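Local coordinates for protein SPD1 nuclease (Streptococcus pyogenes, PDB 2XGR) that is an extracellular, prophage-encoded DNase that probably binds nucleic acid and hydrolyses DNA with the help of a metal ion, at residues His121-Gln126 against Tyr181-Ile186; Gln61-Glu66 against Ala73-Ile78; Gln196-Tyr201 against Val227-Leu232. One frame throughout, in Å; residues are numbered along the deposited sequence.

Contact 1 of 3, residues His121-Gln126 against Tyr181-Ile186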
ATOM      1  N   HIS A 121      -8.977  -1.650  -0.277  1.00  7.08           N
ATOM      2  CA  HIS A 121      -7.943  -2.636  -0.230  1.00  7.21           C
ATOM      3  C   HIS A 121      -6.748  -2.143   0.624  1.00  6.96           C
ATOM      4  O   HIS A 121      -6.494  -0.938   0.699  1.00  9.41           O
ATOM      5  CB  HIS A 121      -7.345  -2.810  -1.651  1.00  7.87           C
ATOM      6  CG  HIS A 121      -8.161  -3.732  -2.525  1.00 16.45           C
ATOM      7  ND1 HIS A 121      -9.488  -3.493  -2.800  1.00 25.66           N
ATOM      8  CD2 HIS A 121      -7.834  -4.850  -3.207  1.00 24.93           C
ATOM      9  CE1 HIS A 121      -9.958  -4.460  -3.571  1.00 24.59           C
ATOM     10  NE2 HIS A 121      -8.970  -5.271  -3.863  1.00 23.26           N
ATOM     11  N   LEU A 122      -6.021  -3.099   1.220  1.00  6.69           N
ATOM     12  CA  LEU A 122      -4.709  -2.778   1.808  1.00  6.34           C
ATOM     13  C   LEU A 122      -3.675  -2.708   0.643  1.00  6.30           C
ATOM     14  O   LEU A 122      -3.288  -1.625   0.254  1.00  7.39           O
ATOM     15  CB  LEU A 122      -4.301  -3.813   2.866  1.00  6.10           C
ATOM     16  CG  LEU A 122      -5.260  -3.790   4.126  1.00  8.36           C
ATOM     17  CD1 LEU A 122      -4.792  -4.959   5.115  1.00  5.61           C
ATOM     18  CD2 LEU A 122      -5.101  -2.447   4.890  1.00  7.72           C
ATOM     19  N   VAL A 123      -3.331  -3.850   0.055  1.00  5.93           N
ATOM     20  CA  VAL A 123      -2.533  -3.834  -1.180  1.00  7.29           C
ATOM     21  C   VAL A 123      -3.503  -3.646  -2.380  1.00  6.62           C
ATOM     22  O   VAL A 123      -4.456  -4.404  -2.510  1.00  8.14           O
ATOM     23  CB  VAL A 123      -1.709  -5.114  -1.317  1.00  5.84           C
ATOM     24  CG1 VAL A 123      -1.110  -5.218  -2.766  1.00  5.98           C
ATOM     25  CG2 VAL A 123      -0.518  -5.101  -0.338  1.00  6.45           C
ATOM     26  N   GLY A 124      -3.343  -2.569  -3.176  1.00  5.89           N
ATOM     27  CA  GLY A 124      -4.314  -2.329  -4.256  1.00  6.67           C
ATOM     28  C   GLY A 124      -4.465  -3.496  -5.226  1.00  8.08           C
ATOM     29  O   GLY A 124      -3.526  -4.303  -5.503  1.00  7.55           O
ATOM     30  N   TYR A 125      -5.635  -3.485  -5.861  1.00  6.45           N
ATOM     31  CA  TYR A 125      -6.016  -4.617  -6.711  1.00  8.01           C
ATOM     32  C   TYR A 125      -5.031  -4.977  -7.805  1.00  7.48           C
ATOM     33  O   TYR A 125      -4.754  -6.170  -8.005  1.00  7.22           O
ATOM     34  CB  TYR A 125      -7.394  -4.262  -7.382  1.00  7.97           C
ATOM     35  CG  TYR A 125      -7.884  -5.387  -8.219  1.00  8.17           C
ATOM     36  CD1 TYR A 125      -8.383  -6.557  -7.651  1.00  8.32           C
ATOM     37  CD2 TYR A 125      -7.728  -5.340  -9.583  1.00  9.24           C
ATOM     38  CE1 TYR A 125      -8.869  -7.612  -8.440  1.00  9.51           C
ATOM     39  CE2 TYR A 125      -8.230  -6.386 -10.395  1.00 10.90           C
ATOM     40  CZ  TYR A 125      -8.721  -7.532  -9.806  1.00  8.33           C
ATOM     41  OH  TYR A 125      -9.174  -8.581 -10.597  1.00 11.47           O
ATOM     42  N   GLN A 126      -4.519  -3.997  -8.561  0.50  6.45           N
ATOM     43  CA  GLN A 126      -3.732  -4.385  -9.736  0.50  6.32           C
ATOM     44  C   GLN A 126      -2.392  -4.969  -9.325  0.50  7.50           C
ATOM     45  O   GLN A 126      -1.698  -5.592 -10.126  0.50  7.04           O
ATOM     46  CB  GLN A 126      -3.519  -3.202 -10.683  0.50  6.46           C
ATOM     47  CG  GLN A 126      -4.804  -2.705 -11.333  0.50  6.36           C
ATOM     48  CD  GLN A 126      -4.548  -1.938 -12.608  0.50  3.36           C
ATOM     49  OE1 GLN A 126      -5.384  -1.960 -13.552  0.50 13.60           O
ATOM     50  NE2 GLN A 126      -3.479  -1.220 -12.644  0.50  3.95           N
ATOM     51  N   TYR A 181       6.206  -4.669  -0.936  1.00  5.37           N
ATOM     52  CA  TYR A 181       5.297  -3.636  -0.524  1.00  5.66           C
ATOM     53  C   TYR A 181       4.347  -4.205   0.542  1.00  5.77           C
ATOM     54  O   TYR A 181       3.659  -5.206   0.312  1.00  6.76           O
ATOM     55  CB  TYR A 181       4.496  -3.184  -1.798  1.00  5.97           C
ATOM     56  CG  TYR A 181       3.340  -2.206  -1.586  1.00  4.67           C
ATOM     57  CD1 TYR A 181       3.449  -1.074  -0.731  1.00  4.45           C
ATOM     58  CD2 TYR A 181       2.118  -2.410  -2.213  1.00  7.47           C
ATOM     59  CE1 TYR A 181       2.356  -0.179  -0.571  1.00  5.13           C
ATOM     60  CE2 TYR A 181       1.006  -1.528  -2.039  1.00  5.63           C
ATOM     61  CZ  TYR A 181       1.162  -0.411  -1.223  1.00  4.50           C
ATOM     62  OH  TYR A 181       0.106   0.457  -1.114  1.00  6.77           O
ATOM     63  N   LYS A 182       4.326  -3.561   1.717  1.00  7.28           N
ATOM     64  CA  LYS A 182       3.518  -4.057   2.835  1.00  6.84           C
ATOM     65  C   LYS A 182       2.590  -2.926   3.243  1.00  7.90           C
ATOM     66  O   LYS A 182       3.042  -1.771   3.372  1.00  6.76           O
ATOM     67  CB  LYS A 182       4.455  -4.426   4.007  1.00  6.03           C
ATOM     68  CG  LYS A 182       3.627  -5.107   5.126  1.00  8.53           C
ATOM     69  CD  LYS A 182       4.528  -5.381   6.382  1.00 11.35           C
ATOM     70  CE  LYS A 182       3.723  -6.123   7.445  1.00 14.73           C
ATOM     71  NZ  LYS A 182       4.683  -6.320   8.606  1.00 16.94           N
ATOM     72  N   VAL A 183       1.303  -3.242   3.413  1.00  6.47           N
ATOM     73  CA  VAL A 183       0.321  -2.256   3.867  1.00  6.29           C
ATOM     74  C   VAL A 183      -0.253  -2.757   5.195  1.00  5.81           C
ATOM     75  O   VAL A 183      -0.784  -3.869   5.305  1.00  5.86           O
ATOM     76  CB  VAL A 183      -0.799  -2.047   2.789  1.00  8.13           C
ATOM     77  CG1 VAL A 183      -1.834  -0.999   3.317  1.00  7.52           C
ATOM     78  CG2 VAL A 183      -0.115  -1.587   1.446  1.00  8.75           C
ATOM     79  N   THR A 184      -0.087  -1.934   6.223  1.00  5.60           N
ATOM     80  CA  THR A 184      -0.521  -2.336   7.624  1.00  5.55           C
ATOM     81  C   THR A 184      -1.487  -1.328   8.217  1.00  5.89           C
ATOM     82  O   THR A 184      -1.128  -0.118   8.357  1.00  7.34           O
ATOM     83  CB  THR A 184       0.730  -2.419   8.563  1.00  8.14           C
ATOM     84  OG1 THR A 184       1.769  -3.235   7.999  1.00  7.21           O
ATOM     85  CG2 THR A 184       0.346  -2.880   9.984  1.00  6.04           C
ATOM     86  N   PRO A 185      -2.714  -1.766   8.551  1.00  6.17           N
ATOM     87  CA  PRO A 185      -3.662  -0.869   9.203  1.00  6.52           C
ATOM     88  C   PRO A 185      -3.253  -0.743  10.672  1.00  8.90           C
ATOM     89  O   PRO A 185      -2.790  -1.742  11.254  1.00  8.55           O
ATOM     90  CB  PRO A 185      -5.015  -1.572   9.014  1.00  6.00           C
ATOM     91  CG  PRO A 185      -4.695  -3.100   8.945  1.00  7.18           C
ATOM     92  CD  PRO A 185      -3.276  -3.094   8.249  1.00  7.62           C
ATOM     93  N   ILE A 186      -3.418   0.465  11.207  1.00  6.68           N
ATOM     94  CA  ILE A 186      -3.076   0.752  12.600  1.00  8.59           C
ATOM     95  C   ILE A 186      -4.376   1.027  13.367  1.00  6.98           C
ATOM     96  O   ILE A 186      -5.100   1.992  13.069  1.00 10.84           O
ATOM     97  CB  ILE A 186      -2.146   2.004  12.669  1.00 10.64           C
ATOM     98  CG1 ILE A 186      -0.900   1.907  11.716  1.00  9.96           C
ATOM     99  CG2 ILE A 186      -1.657   2.276  14.121  1.00 14.17           C
ATOM    100  CD1 ILE A 186      -0.050   0.718  11.982  1.00 13.05           C
TER

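Contact 2 of 3, residues Gln61-Glu66 against Ala73-Ile78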
ATOM      1  N   GLN A  61       5.039 -13.406  -4.424  1.00  7.07           N
ATOM      2  CA  GLN A  61       4.481 -13.876  -3.155  1.00  9.62           C
ATOM      3  C   GLN A  61       3.467 -12.862  -2.657  1.00  8.45           C
ATOM      4  O   GLN A  61       3.733 -11.627  -2.743  1.00  9.62           O
ATOM      5  CB  GLN A  61       5.555 -13.878  -2.048  1.00 11.77           C
ATOM      6  CG  GLN A  61       6.786 -14.684  -2.298  1.00 16.44           C
ATOM      7  CD  GLN A  61       7.921 -14.266  -1.374  1.00 14.50           C
ATOM      8  OE1 GLN A  61       7.832 -14.428  -0.156  1.00 14.72           O
ATOM      9  NE2 GLN A  61       9.009 -13.832  -1.952  1.00 13.31           N
ATOM     10  N   LEU A  62       2.387 -13.343  -2.051  1.00  9.71           N
ATOM     11  CA  LEU A  62       1.457 -12.469  -1.358  1.00  9.27           C
ATOM     12  C   LEU A  62       1.196 -13.129  -0.025  1.00 10.63           C
ATOM     13  O   LEU A  62       0.831 -14.274   0.038  1.00 10.42           O
ATOM     14  CB  LEU A  62       0.179 -12.346  -2.169  1.00 10.83           C
ATOM     15  CG  LEU A  62      -0.993 -11.610  -1.511  1.00  9.00           C
ATOM     16  CD1 LEU A  62      -0.621 -10.121  -1.373  1.00 12.45           C
ATOM     17  CD2 LEU A  62      -2.252 -11.793  -2.372  1.00 11.98           C
ATOM     18  N   GLN A  63       1.485 -12.401   1.043  1.00  8.84           N
ATOM     19  CA  GLN A  63       1.248 -12.916   2.392  1.00  9.62           C
ATOM     20  C   GLN A  63       0.201 -12.040   3.082  1.00 11.95           C
ATOM     21  O   GLN A  63       0.383 -10.833   3.149  1.00 12.85           O
ATOM     22  CB  GLN A  63       2.614 -12.960   3.099  1.00 14.21           C
ATOM     23  CG  GLN A  63       2.555 -13.829   4.376  1.00 17.16           C
ATOM     24  CD  GLN A  63       3.887 -14.533   4.728  1.00 23.46           C
ATOM     25  OE1 GLN A  63       4.055 -14.918   5.889  1.00 25.34           O
ATOM     26  NE2 GLN A  63       4.832 -14.673   3.771  1.00 18.89           N
ATOM     27  N   LEU A  64      -0.857 -12.631   3.647  1.00  8.93           N
ATOM     28  CA  LEU A  64      -1.903 -11.854   4.268  1.00 10.83           C
ATOM     29  C   LEU A  64      -1.885 -12.138   5.760  1.00 11.45           C
ATOM     30  O   LEU A  64      -1.960 -13.292   6.145  1.00 11.66           O
ATOM     31  CB  LEU A  64      -3.250 -12.269   3.708  1.00 10.87           C
ATOM     32  CG  LEU A  64      -3.455 -12.014   2.191  1.00 10.43           C
ATOM     33  CD1 LEU A  64      -4.841 -12.536   1.697  1.00 16.51           C
ATOM     34  CD2 LEU A  64      -3.247 -10.534   1.916  1.00 16.36           C
ATOM     35  N   GLY A  65      -1.926 -11.124   6.594  1.00  8.15           N
ATOM     36  CA  GLY A  65      -1.964 -11.421   8.011  1.00  8.77           C
ATOM     37  C   GLY A  65      -3.309 -12.031   8.424  1.00  9.11           C
ATOM     38  O   GLY A  65      -4.286 -11.952   7.714  1.00  9.47           O
ATOM     39  N   GLU A  66      -3.315 -12.728   9.553  1.00  8.95           N
ATOM     40  CA  GLU A  66      -4.612 -13.262  10.086  1.00  9.65           C
ATOM     41  C   GLU A  66      -5.679 -12.169  10.337  1.00  9.48           C
ATOM     42  O   GLU A  66      -5.373 -10.966  10.545  1.00 10.32           O
ATOM     43  CB  GLU A  66      -4.311 -13.986  11.446  1.00 12.39           C
ATOM     44  CG  GLU A  66      -4.057 -12.899  12.513  1.00 17.38           C
ATOM     45  CD  GLU A  66      -3.470 -13.407  13.784  1.00 34.07           C
ATOM     46  OE1 GLU A  66      -3.927 -14.464  14.259  1.00 39.46           O
ATOM     47  OE2 GLU A  66      -2.528 -12.755  14.287  1.00 36.38           O
ATOM     48  N   ALA A  73      -8.619  -7.096   9.591  1.00  7.53           N
ATOM     49  CA  ALA A  73      -7.370  -7.418   8.870  1.00  8.32           C
ATOM     50  C   ALA A  73      -6.153  -6.839   9.598  1.00  7.86           C
ATOM     51  O   ALA A  73      -6.219  -5.776  10.236  1.00  9.22           O
ATOM     52  CB  ALA A  73      -7.459  -6.738   7.469  1.00  7.64           C
ATOM     53  N   THR A  74      -5.014  -7.487   9.440  1.00  6.27           N
ATOM     54  CA  THR A  74      -3.799  -7.097  10.162  1.00  8.09           C
ATOM     55  C   THR A  74      -2.635  -6.661   9.296  1.00  8.61           C
ATOM     56  O   THR A  74      -1.834  -5.817   9.745  1.00  7.64           O
ATOM     57  CB  THR A  74      -3.328  -8.187  11.150  1.00  8.00           C
ATOM     58  OG1 THR A  74      -3.127  -9.427  10.475  1.00  9.58           O
ATOM     59  CG2 THR A  74      -4.465  -8.388  12.206  1.00  8.47           C
ATOM     60  N   PHE A  75      -2.467  -7.257   8.108  1.00  9.63           N
ATOM     61  CA  PHE A  75      -1.527  -6.646   7.112  1.00  6.44           C
ATOM     62  C   PHE A  75      -1.706  -7.330   5.778  1.00  7.54           C
ATOM     63  O   PHE A  75      -2.154  -8.468   5.740  1.00  7.11           O
ATOM     64  CB  PHE A  75      -0.023  -6.780   7.527  1.00  6.61           C
ATOM     65  CG  PHE A  75       0.481  -8.218   7.579  1.00  5.28           C
ATOM     66  CD1 PHE A  75       1.087  -8.840   6.436  1.00  6.21           C
ATOM     67  CD2 PHE A  75       0.456  -8.922   8.795  1.00 12.26           C
ATOM     68  CE1 PHE A  75       1.543 -10.211   6.520  1.00 11.64           C
ATOM     69  CE2 PHE A  75       0.978 -10.214   8.878  1.00 12.97           C
ATOM     70  CZ  PHE A  75       1.511 -10.859   7.755  1.00 11.04           C
ATOM     71  N   SER A  76      -1.159  -6.735   4.715  1.00  7.03           N
ATOM     72  CA  SER A  76      -1.086  -7.464   3.449  1.00  5.99           C
ATOM     73  C   SER A  76       0.310  -7.109   2.844  1.00  6.02           C
ATOM     74  O   SER A  76       0.749  -5.945   2.894  1.00  6.64           O
ATOM     75  CB  SER A  76      -2.188  -6.911   2.548  1.00  6.11           C
ATOM     76  OG  SER A  76      -2.088  -7.575   1.282  1.00  8.19           O
ATOM     77  N   HIS A  77       1.064  -8.119   2.393  1.00  6.22           N
ATOM     78  CA  HIS A  77       2.485  -7.956   2.065  1.00  7.17           C
ATOM     79  C   HIS A  77       2.754  -8.664   0.743  1.00  6.32           C
ATOM     80  O   HIS A  77       2.453  -9.872   0.597  1.00  7.36           O
ATOM     81  CB  HIS A  77       3.340  -8.561   3.159  1.00  7.00           C
ATOM     82  CG  HIS A  77       4.753  -8.017   3.247  1.00  7.03           C
ATOM     83  ND1 HIS A  77       5.457  -7.444   2.209  1.00 10.06           N
ATOM     84  CD2 HIS A  77       5.625  -8.101   4.294  1.00  4.01           C
ATOM     85  CE1 HIS A  77       6.683  -7.094   2.648  1.00  4.09           C
ATOM     86  NE2 HIS A  77       6.803  -7.529   3.898  1.00 11.47           N
ATOM     87  N   ILE A  78       3.203  -7.912  -0.270  1.00  6.40           N
ATOM     88  CA  ILE A  78       3.436  -8.532  -1.582  1.00  6.03           C
ATOM     89  C   ILE A  78       4.888  -8.348  -2.009  1.00  6.22           C
ATOM     90  O   ILE A  78       5.565  -7.366  -1.623  1.00  6.64           O
ATOM     91  CB  ILE A  78       2.424  -7.926  -2.603  1.00  3.97           C
ATOM     92  CG1 ILE A  78       2.330  -8.763  -3.909  1.00  6.30           C
ATOM     93  CG2 ILE A  78       2.727  -6.413  -2.911  1.00  5.49           C
ATOM     94  CD1 ILE A  78       1.074  -8.321  -4.783  1.00  9.05           C
TER
HETATM   95  O   HOH W   1      -4.853  -9.304   7.355  1.00  8.30           O

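Contact 3 of 3, residues Gln196-Tyr201 against Val227-Leu232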
ATOM      1  N   GLN A 196      -5.068   4.888  10.926  1.00  9.79           N
ATOM      2  CA  GLN A 196      -3.973   5.158  10.010  1.00  9.11           C
ATOM      3  C   GLN A 196      -3.688   3.908   9.190  1.00  8.60           C
ATOM      4  O   GLN A 196      -4.002   2.784   9.588  1.00  7.67           O
ATOM      5  CB  GLN A 196      -2.655   5.533  10.735  1.00  9.82           C
ATOM      6  CG  GLN A 196      -2.783   6.797  11.555  1.00 11.56           C
ATOM      7  CD  GLN A 196      -1.590   7.009  12.424  1.00 18.58           C
ATOM      8  OE1 GLN A 196      -0.994   6.048  12.940  1.00 18.53           O
ATOM      9  NE2 GLN A 196      -1.196   8.262  12.570  1.00 23.57           N
ATOM     10  N   ILE A 197      -3.072   4.108   8.011  1.00  7.39           N
ATOM     11  CA  ILE A 197      -2.532   2.959   7.262  1.00  7.64           C
ATOM     12  C   ILE A 197      -1.072   3.237   6.960  1.00  6.89           C
ATOM     13  O   ILE A 197      -0.715   4.355   6.551  1.00  8.39           O
ATOM     14  CB  ILE A 197      -3.289   2.854   5.839  1.00  7.73           C
ATOM     15  CG1 ILE A 197      -4.806   2.743   6.057  1.00 12.15           C
ATOM     16  CG2 ILE A 197      -2.709   1.680   4.981  1.00 10.23           C
ATOM     17  CD1 ILE A 197      -5.324   1.405   6.623  1.00 17.51           C
ATOM     18  N   GLU A 198      -0.225   2.228   7.168  0.50  6.73           N
ATOM     19  CA  GLU A 198       1.213   2.354   6.925  0.50  6.53           C
ATOM     20  C   GLU A 198       1.553   1.676   5.596  0.50  5.25           C
ATOM     21  O   GLU A 198       1.306   0.464   5.478  0.50  5.37           O
ATOM     22  CB  GLU A 198       1.959   1.568   8.016  0.50  7.04           C
ATOM     23  CG  GLU A 198       3.444   1.654   7.885  0.50 10.96           C
ATOM     24  CD  GLU A 198       4.210   0.681   8.781  0.50 14.00           C
ATOM     25  OE1 GLU A 198       4.639   1.145   9.863  0.50 17.00           O
ATOM     26  OE2 GLU A 198       4.462  -0.500   8.392  0.50  2.85           O
ATOM     27  N   LEU A 199       2.122   2.415   4.620  1.00  5.14           N
ATOM     28  CA  LEU A 199       2.602   1.839   3.410  1.00  4.08           C
ATOM     29  C   LEU A 199       4.108   1.715   3.522  1.00  6.59           C
ATOM     30  O   LEU A 199       4.778   2.709   3.753  1.00  9.27           O
ATOM     31  CB  LEU A 199       2.325   2.836   2.221  1.00  2.76           C
ATOM     32  CG  LEU A 199       0.847   2.939   1.778  1.00  7.47           C
ATOM     33  CD1 LEU A 199      -0.015   3.707   2.831  1.00 10.58           C
ATOM     34  CD2 LEU A 199       0.784   3.680   0.425  1.00  7.89           C
ATOM     35  N   GLN A 200       4.662   0.536   3.219  1.00  5.72           N
ATOM     36  CA  GLN A 200       6.111   0.291   3.366  1.00  5.68           C
ATOM     37  C   GLN A 200       6.635  -0.305   2.059  1.00  7.77           C
ATOM     38  O   GLN A 200       6.090  -1.302   1.561  1.00  6.65           O
ATOM     39  CB  GLN A 200       6.362  -0.772   4.481  1.00  6.88           C
ATOM     40  CG  GLN A 200       7.828  -1.063   4.681  1.00  5.69           C
ATOM     41  CD  GLN A 200       7.981  -2.265   5.553  1.00  7.58           C
ATOM     42  OE1 GLN A 200       7.823  -2.162   6.777  1.00  9.81           O
ATOM     43  NE2 GLN A 200       8.108  -3.459   4.920  1.00  6.88           N
ATOM     44  N   TYR A 201       7.625   0.327   1.444  1.00  6.12           N
ATOM     45  CA  TYR A 201       8.044  -0.183   0.150  1.00  4.08           C
ATOM     46  C   TYR A 201       9.538  -0.034  -0.083  1.00  5.93           C
ATOM     47  O   TYR A 201      10.194   0.910   0.424  1.00  7.02           O
ATOM     48  CB  TYR A 201       7.259   0.502  -1.031  1.00  4.70           C
ATOM     49  CG  TYR A 201       7.194   2.009  -0.926  1.00  5.39           C
ATOM     50  CD1 TYR A 201       8.220   2.816  -1.423  1.00  7.66           C
ATOM     51  CD2 TYR A 201       6.088   2.630  -0.309  1.00  6.37           C
ATOM     52  CE1 TYR A 201       8.103   4.251  -1.380  1.00  6.37           C
ATOM     53  CE2 TYR A 201       6.018   4.068  -0.260  1.00  6.11           C
ATOM     54  CZ  TYR A 201       7.009   4.833  -0.837  1.00  8.77           C
ATOM     55  OH  TYR A 201       6.889   6.215  -0.751  1.00  9.36           O
ATOM     56  N   VAL A 227      14.499   1.305   3.409  1.00  6.72           N
ATOM     57  CA  VAL A 227      13.075   0.904   3.244  1.00  8.45           C
ATOM     58  C   VAL A 227      12.239   2.136   3.614  1.00  8.43           C
ATOM     59  O   VAL A 227      12.497   2.789   4.626  1.00  8.86           O
ATOM     60  CB  VAL A 227      12.775  -0.239   4.209  1.00  8.26           C
ATOM     61  CG1 VAL A 227      11.223  -0.642   4.134  1.00  6.72           C
ATOM     62  CG2 VAL A 227      13.698  -1.412   3.829  1.00 11.23           C
ATOM     63  N   THR A 228      11.239   2.468   2.779  1.00  6.31           N
ATOM     64  CA  THR A 228      10.437   3.697   2.958  1.00  7.13           C
ATOM     65  C   THR A 228       9.089   3.380   3.550  1.00  7.60           C
ATOM     66  O   THR A 228       8.520   2.356   3.205  1.00  7.37           O
ATOM     67  CB  THR A 228      10.208   4.369   1.611  1.00  6.65           C
ATOM     68  OG1 THR A 228      11.470   4.743   1.059  1.00  9.81           O
ATOM     69  CG2 THR A 228       9.416   5.697   1.732  1.00  8.50           C
ATOM     70  N   THR A 229       8.679   4.178   4.533  1.00  6.01           N
ATOM     71  CA  THR A 229       7.352   4.026   5.120  1.00  6.58           C
ATOM     72  C   THR A 229       6.626   5.353   5.016  1.00  8.95           C
ATOM     73  O   THR A 229       7.201   6.395   5.316  1.00  8.90           O
ATOM     74  CB  THR A 229       7.484   3.618   6.594  1.00  9.35           C
ATOM     75  OG1 THR A 229       8.270   2.416   6.687  1.00  9.76           O
ATOM     76  CG2 THR A 229       6.071   3.342   7.276  1.00  9.34           C
ATOM     77  N   VAL A 230       5.345   5.289   4.650  1.00  6.79           N
ATOM     78  CA  VAL A 230       4.466   6.467   4.553  1.00  5.88           C
ATOM     79  C   VAL A 230       3.285   6.166   5.473  1.00  7.34           C
ATOM     80  O   VAL A 230       2.707   5.047   5.395  1.00  7.43           O
ATOM     81  CB  VAL A 230       3.973   6.602   3.056  1.00  5.19           C
ATOM     82  CG1 VAL A 230       2.843   7.612   3.061  1.00  8.06           C
ATOM     83  CG2 VAL A 230       5.143   7.106   2.219  1.00  8.12           C
ATOM     84  N   ILE A 231       2.933   7.089   6.382  1.00  5.56           N
ATOM     85  CA  ILE A 231       1.767   6.849   7.268  1.00  7.20           C
ATOM     86  C   ILE A 231       0.652   7.797   6.839  1.00  7.90           C
ATOM     87  O   ILE A 231       0.833   9.028   6.818  1.00  9.10           O
ATOM     88  CB  ILE A 231       2.120   7.106   8.796  1.00  9.27           C
ATOM     89  CG1 ILE A 231       3.208   6.138   9.231  1.00 15.13           C
ATOM     90  CG2 ILE A 231       0.827   6.998   9.688  1.00 13.22           C
ATOM     91  CD1 ILE A 231       3.812   6.432  10.629  1.00 23.61           C
ATOM     92  N   LEU A 232      -0.459   7.230   6.403  1.00  6.61           N
ATOM     93  CA  LEU A 232      -1.594   8.040   5.973  1.00  7.04           C
ATOM     94  C   LEU A 232      -2.719   7.965   6.958  1.00  8.50           C
ATOM     95  O   LEU A 232      -2.976   6.903   7.551  1.00  8.94           O
ATOM     96  CB  LEU A 232      -2.111   7.548   4.594  1.00  7.03           C
ATOM     97  CG  LEU A 232      -1.081   7.620   3.478  1.00  9.90           C
ATOM     98  CD1 LEU A 232      -1.701   7.114   2.110  1.00  8.73           C
ATOM     99  CD2 LEU A 232      -0.634   9.054   3.304  1.00  7.68           C
TER
HETATM  100  O   HOH W   2       7.911   0.255   8.028  1.00 19.41           O
HETATM  101  O   HOH W   3      12.368   2.456  -0.365  1.00  7.93           O

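Contact 1 of 3, residues His121-Gln126 against Tyr181-Ile186
The backbone oxygen of L122 sits in the fork of V183, where CG1 and CG2 of V183 each lie 3.4 Å from L122 O. This is the tight end of the contact, and a beta-branched residue suits it because its two methyls can flank a single atom. With V183 CG1 anti to the backbone nitrogen (chi1 179°) and CG2 anti to the carbonyl carbon, the methyls of this loop-facing CB straddle L122 O. Beside it, CB of L122 rests 3.8 Å from V183 CG1. The leucine then runs on at about a right angle to P185, CD1 and CD2 of L122 each 3.9 Å from P185 CD, an apolar methylene that needs no polar partner.

Here the turn following strand 119-121 lies on one face of the large antiparallel sheet, whose strand 178-186 supplies the floor. Strands 119-121 and 137-139 pair as a small two-stranded antiparallel sheet in a protein of the His-Me finger clan. No hydrogen bond crosses between the segments; instead N136 holds L122 and V123 by their backbones.

The packing slackens at V123, whose CG2 is 4.0 Å from V183 CG2 and meets the Y181 ring obliquely, 4.2 Å from Y181 CD2. From G124, at the N-cap of helix 125-128, the chain turns off toward partly exposed Y125 and Q126. E164 bridges this divergence, accepting hydrogen bonds from both G124 N and Y181 OH.

Contact 2 of 3, residues Gln61-Glu66 against Ala73-Ile78
The carbonyl oxygen of H77 receives a nearly straight hydrogen bond from Q63 N, 2.7 Å long with an angle of 175° at the hydrogen, and L62 CA adds a weaker CA-H...O contact to H77 O at 3.4 Å. Together they mark the regular part of a beta hairpin of strands 61-64 and 76-80, of which 61-64 is the edge of the main antiparallel sheet. H77 N returns a 2.9 Å bond to Q63 O, completing the hydrogen-bonded pair. On the face carrying L62, L64, S76 and I78, the leucine branches reach across: CD1 of L62 covers I78 CB, and CD2 of L64 packs against the hydroxyl of S76. That hydroxyl has its polar partner in N136, so it can tolerate an apolar neighbour.

Beyond the regular pairs the register is kept by G65 N, which binds F75 O at 2.8 Å. F75 carries its CG between backbone nitrogen and carbonyl carbon (chi1 65°), a torsion that turns the ring back over the opposite chain. G65 CA then lies over one ring face, 3.5 Å from the centroid of F75 and 22° off the normal, a CH-pi contact that glycine suits because no side chain stands between its CA and the ring. The opposite face receives the ammonium group of K182 in a cation-pi interaction, leaving the ring sandwiched.

At the far end, threonine serves as a donor with a short reach: T74 OG1 gives a hydrogen bond to E66 O at 2.7 Å, in the carbonyl plane and on a lone pair. A water spans the same gap, accepting a hydrogen bond from T74 N at 2.8 Å and lying 2.7 Å from G65 O.

Contact 3 of 3, residues Gln196-Tyr201 against Val227-Leu232
The ring of Y201 does not run out from its own strand but lies across the neighbouring one, its CG held between backbone nitrogen and carbonyl carbon (chi1 48°). T228 CB sits over one face of the Y201 ring, 4.1 Å from the centroid, in a CH-pi contact. The hydroxyl, hydrogen-bonded to E220, reaches V230, with Y201 OH 3.6 Å from V230 CG2.

The two strands, 196-204 and 228-233, are antiparallel neighbours in the large sheet, joined by six backbone hydrogen bonds between I197 and L232, L199 and V230, and Y201 and T228. On the face of these pairs, I197, L199 and V230 meet helix 160-173, I197 and L232 helix 142-146, and Y201 and T228 lie beside loop residues L215 and E220. Branched aliphatics fill it well: CD1 of L199 meets CD1 of L232 at 3.9 Å, while I197 turns aside, toward V183 and P185.

The other face is more polar, and its long side chains use their carbon parts for packing. The extended chain of Q196 crosses I231 obliquely, with I231 CG2 3.7 Å from Q196 CD, and passes its NE2 to E233. CG of Q200 approaches CG1 of V227 at 3.5 Å, and its NE2 is bonded to K52 O. At the amide's other end a water donates to Q200 OE1 at 2.7 Å and also lies 2.6 Å from T229 OG1.

How the contacts relate
All three contacts meet on one antiparallel sheet, in which strands 61-64, 76-80, 178-186, 196-204 and 228-233 lie side by side in that order. Contact 1 is the odd one: a loop pressed on a face of the sheet, buried, with no hydrogen bond across its segments and mostly aliphatic packing. Contacts 2 and 3 are strand pairs built on backbone hydrogen bonds. Contact 2, at the edge, is partly exposed and becomes irregular; contact 3 is buried and keeps its ladder throughout. Strand 178-186 of contact 1 joins the others: Y181 and V183 bond to I78 and S76, while K182 and T184 bond to Q200 and E198. Contacts 2 and 3 do not touch.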